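Local coordinates for proton-dependent oligopeptide transporter family protein (PDB 6EI3) that probably carries short peptides across the bacterial membrane, driven by a proton gradient, as a POT-family member of the major facilitator superfamily, at residues T78-S83 and A184-G189. Sequence-based numbering, arbitrary orientation.
Sequences TIIWFS and AVFWLG. With 78M ((2S)-2,3-dihydroxypropyl(7Z)-pentadec-7-enoate), chain B.
Ile79 sets its CG2 methyl over one face of the Phe186 ring, a CH-pi contact 3.7 Å from the centroid and 19° off the ring normal. CD1 of Ile79, on the other branch, touches CZ of Phe186 at 3.7 Å. Phe186, its CG anti to its own backbone N (chi1 -173°), reaches across from helix 168-188; Tyr193 and Tyr76 also meet its ring. One residue on, Ile80 works from the ring's edge: CG1 lies in the plane of Phe186, and CD1 approaches CD2 of that ring at 3.8 Å and CB of Trp187 at 3.9 Å. Its other branch, CG2, turns to the monoacylglycerol, 3.6 Å from the ester oxygen O2. Trp81 takes the lipid's headgroup, its NE1 donating to O19 at 3.0 Å, bent to 151°. On helix 168-188, the acyl chain runs over one face of the Trp187 ring, with C6 3.6 Å from CG. No hydrogen bond joins the segments, whose axes stay 10.6 Å apart at closest, nearly antiparallel. Two transmembrane helices of the MFS fold thus meet through apolar side chains, and together line a binding site for a monoacylglycerol.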
loop_
_atom_site.group_PDB
_atom_site.type_symbol
_atom_site.label_atom_id
_atom_site.label_comp_id
_atom_site.label_asym_id
_atom_site.label_seq_id
_atom_site.Cartn_x
_atom_site.Cartn_y
_atom_site.Cartn_z
ATOM N N THR A 78 21.099 3.822 -6.091
ATOM C CA THR A 78 19.676 4.028 -6.343
ATOM C C THR A 78 19.014 4.626 -5.098
ATOM O O THR A 78 18.283 5.613 -5.222
ATOM C CB THR A 78 19.045 2.722 -6.840
ATOM O OG1 THR A 78 19.854 2.217 -7.901
ATOM C CG2 THR A 78 17.613 2.918 -7.351
ATOM N N ILE A 79 19.350 4.095 -3.899
ATOM C CA ILE A 79 18.821 4.623 -2.638
ATOM C C ILE A 79 19.213 6.085 -2.482
ATOM O O ILE A 79 18.351 6.908 -2.176
ATOM C CB ILE A 79 19.194 3.778 -1.365
ATOM C CG1 ILE A 79 18.475 2.407 -1.393
ATOM C CG2 ILE A 79 18.790 4.572 -0.070
ATOM C CD1 ILE A 79 19.107 1.300 -0.466
ATOM N N ILE A 80 20.495 6.401 -2.688
ATOM C CA ILE A 80 21.027 7.760 -2.558
ATOM C C ILE A 80 20.290 8.758 -3.461
ATOM O O ILE A 80 19.863 9.806 -2.979
ATOM C CB ILE A 80 22.578 7.781 -2.776
ATOM C CG1 ILE A 80 23.329 7.346 -1.503
ATOM C CG2 ILE A 80 23.090 9.158 -3.264
ATOM C CD1 ILE A 80 23.326 8.351 -0.267
ATOM N N TRP A 81 20.128 8.420 -4.758
ATOM C CA TRP A 81 19.503 9.325 -5.716
ATOM C C TRP A 81 18.011 9.485 -5.497
ATOM O O TRP A 81 17.523 10.602 -5.588
ATOM C CB TRP A 81 19.850 8.942 -7.159
ATOM C CG TRP A 81 21.234 9.401 -7.518
ATOM C CD1 TRP A 81 22.346 8.622 -7.652
ATOM C CD2 TRP A 81 21.685 10.765 -7.618
ATOM N NE1 TRP A 81 23.446 9.408 -7.914
ATOM C CE2 TRP A 81 23.068 10.728 -7.899
ATOM C CE3 TRP A 81 21.045 12.018 -7.525
ATOM C CZ2 TRP A 81 23.823 11.893 -8.105
ATOM C CZ3 TRP A 81 21.794 13.171 -7.722
ATOM C CH2 TRP A 81 23.166 13.103 -8.014
ATOM N N PHE A 82 17.291 8.400 -5.173
ATOM C CA PHE A 82 15.869 8.511 -4.859
ATOM C C PHE A 82 15.684 9.291 -3.550
ATOM O O PHE A 82 14.753 10.078 -3.459
ATOM C CB PHE A 82 15.203 7.136 -4.770
ATOM C CG PHE A 82 14.686 6.624 -6.093
ATOM C CD1 PHE A 82 13.483 7.088 -6.615
ATOM C CD2 PHE A 82 15.402 5.688 -6.820
ATOM C CE1 PHE A 82 12.993 6.601 -7.831
ATOM C CE2 PHE A 82 14.910 5.200 -8.039
ATOM C CZ PHE A 82 13.709 5.661 -8.538
ATOM N N SER A 83 16.587 9.097 -2.555
ATOM C CA SER A 83 16.501 9.814 -1.272
ATOM C C SER A 83 16.728 11.320 -1.437
ATOM O O SER A 83 16.097 12.100 -0.735
ATOM C CB SER A 83 17.467 9.232 -0.245
ATOM O OG SER A 83 17.092 7.902 0.070
ATOM N N ALA A 184 21.524 11.813 5.036
ATOM C CA ALA A 184 22.875 12.070 5.531
ATOM C C ALA A 184 23.429 10.855 6.275
ATOM O O ALA A 184 24.592 10.507 6.073
ATOM C CB ALA A 184 22.895 13.305 6.445
ATOM N N VAL A 185 22.613 10.234 7.153
ATOM C CA VAL A 185 23.015 9.062 7.934
ATOM C C VAL A 185 23.325 7.870 6.999
ATOM O O VAL A 185 24.366 7.229 7.157
ATOM C CB VAL A 185 22.006 8.729 9.072
ATOM C CG1 VAL A 185 22.230 7.322 9.621
ATOM C CG2 VAL A 185 22.105 9.759 10.209
ATOM N N PHE A 186 22.465 7.635 5.983
ATOM C CA PHE A 186 22.698 6.562 5.014
ATOM C C PHE A 186 24.068 6.781 4.335
ATOM O O PHE A 186 24.900 5.887 4.351
ATOM C CB PHE A 186 21.542 6.460 3.982
ATOM C CG PHE A 186 21.650 5.259 3.054
ATOM C CD1 PHE A 186 21.272 3.985 3.485
ATOM C CD2 PHE A 186 22.110 5.406 1.749
ATOM C CE1 PHE A 186 21.388 2.873 2.631
ATOM C CE2 PHE A 186 22.180 4.307 0.886
ATOM C CZ PHE A 186 21.827 3.046 1.335
ATOM N N TRP A 187 24.324 8.013 3.851
ATOM C CA TRP A 187 25.574 8.425 3.195
ATOM C C TRP A 187 26.811 8.281 4.116
ATOM O O TRP A 187 27.883 7.897 3.649
ATOM C CB TRP A 187 25.410 9.866 2.663
ATOM C CG TRP A 187 26.643 10.465 2.057
ATOM C CD1 TRP A 187 27.065 10.353 0.762
ATOM C CD2 TRP A 187 27.592 11.310 2.721
ATOM N NE1 TRP A 187 28.245 11.046 0.591
ATOM C CE2 TRP A 187 28.598 11.632 1.781
ATOM C CE3 TRP A 187 27.714 11.791 4.038
ATOM C CZ2 TRP A 187 29.698 12.441 2.107
ATOM C CZ3 TRP A 187 28.799 12.599 4.358
ATOM C CH2 TRP A 187 29.782 12.908 3.402
ATOM N N LEU A 188 26.653 8.532 5.422
ATOM C CA LEU A 188 27.758 8.400 6.385
ATOM C C LEU A 188 28.292 6.957 6.528
ATOM O O LEU A 188 29.438 6.778 6.894
ATOM C CB LEU A 188 27.371 8.998 7.758
ATOM C CG LEU A 188 27.481 10.535 7.861
ATOM C CD1 LEU A 188 26.624 11.074 8.979
ATOM C CD2 LEU A 188 28.925 10.978 8.080
ATOM N N GLY A 189 27.484 5.950 6.214
ATOM C CA GLY A 189 27.972 4.578 6.261
ATOM C C GLY A 189 28.465 4.041 4.924
ATOM O O GLY A 189 28.778 2.853 4.852
HETATM O O21 78M B . 26.786 6.033 -5.380
HETATM C C20 78M B . 27.071 6.900 -6.468
HETATM C C18 78M B . 26.341 8.215 -6.319
HETATM O O19 78M B . 26.333 8.906 -7.573
HETATM C C17 78M B . 26.951 9.091 -5.253
HETATM O O2 78M B . 26.042 10.207 -5.096
HETATM C C1 78M B . 26.253 11.040 -4.070
HETATM O O1 78M B . 27.088 10.861 -3.220
HETATM C C2 78M B . 25.329 12.224 -4.138
HETATM C C3 78M B . 25.361 13.151 -2.923
HETATM C C4 78M B . 24.718 12.552 -1.676
HETATM C C5 78M B . 24.566 13.533 -0.527
HETATM C C6 78M B . 24.263 12.872 0.813
HETATM C C7 78M B . 23.733 13.818 1.852
HETATM C C8 78M B . 24.411 14.600 2.686
HETATM C C9 78M B . 25.903 14.770 2.810
HETATM C C10 78M B . 26.302 15.722 3.945
HETATM C C11 78M B . 26.285 15.089 5.332
HETATM C C12 78M B . 26.189 16.082 6.482
HETATM C C13 78M B . 26.369 15.454 7.863
HETATM C C15 78M B . 24.446 16.225 9.378
HETATM C C14 78M B . 25.930 16.328 9.035
#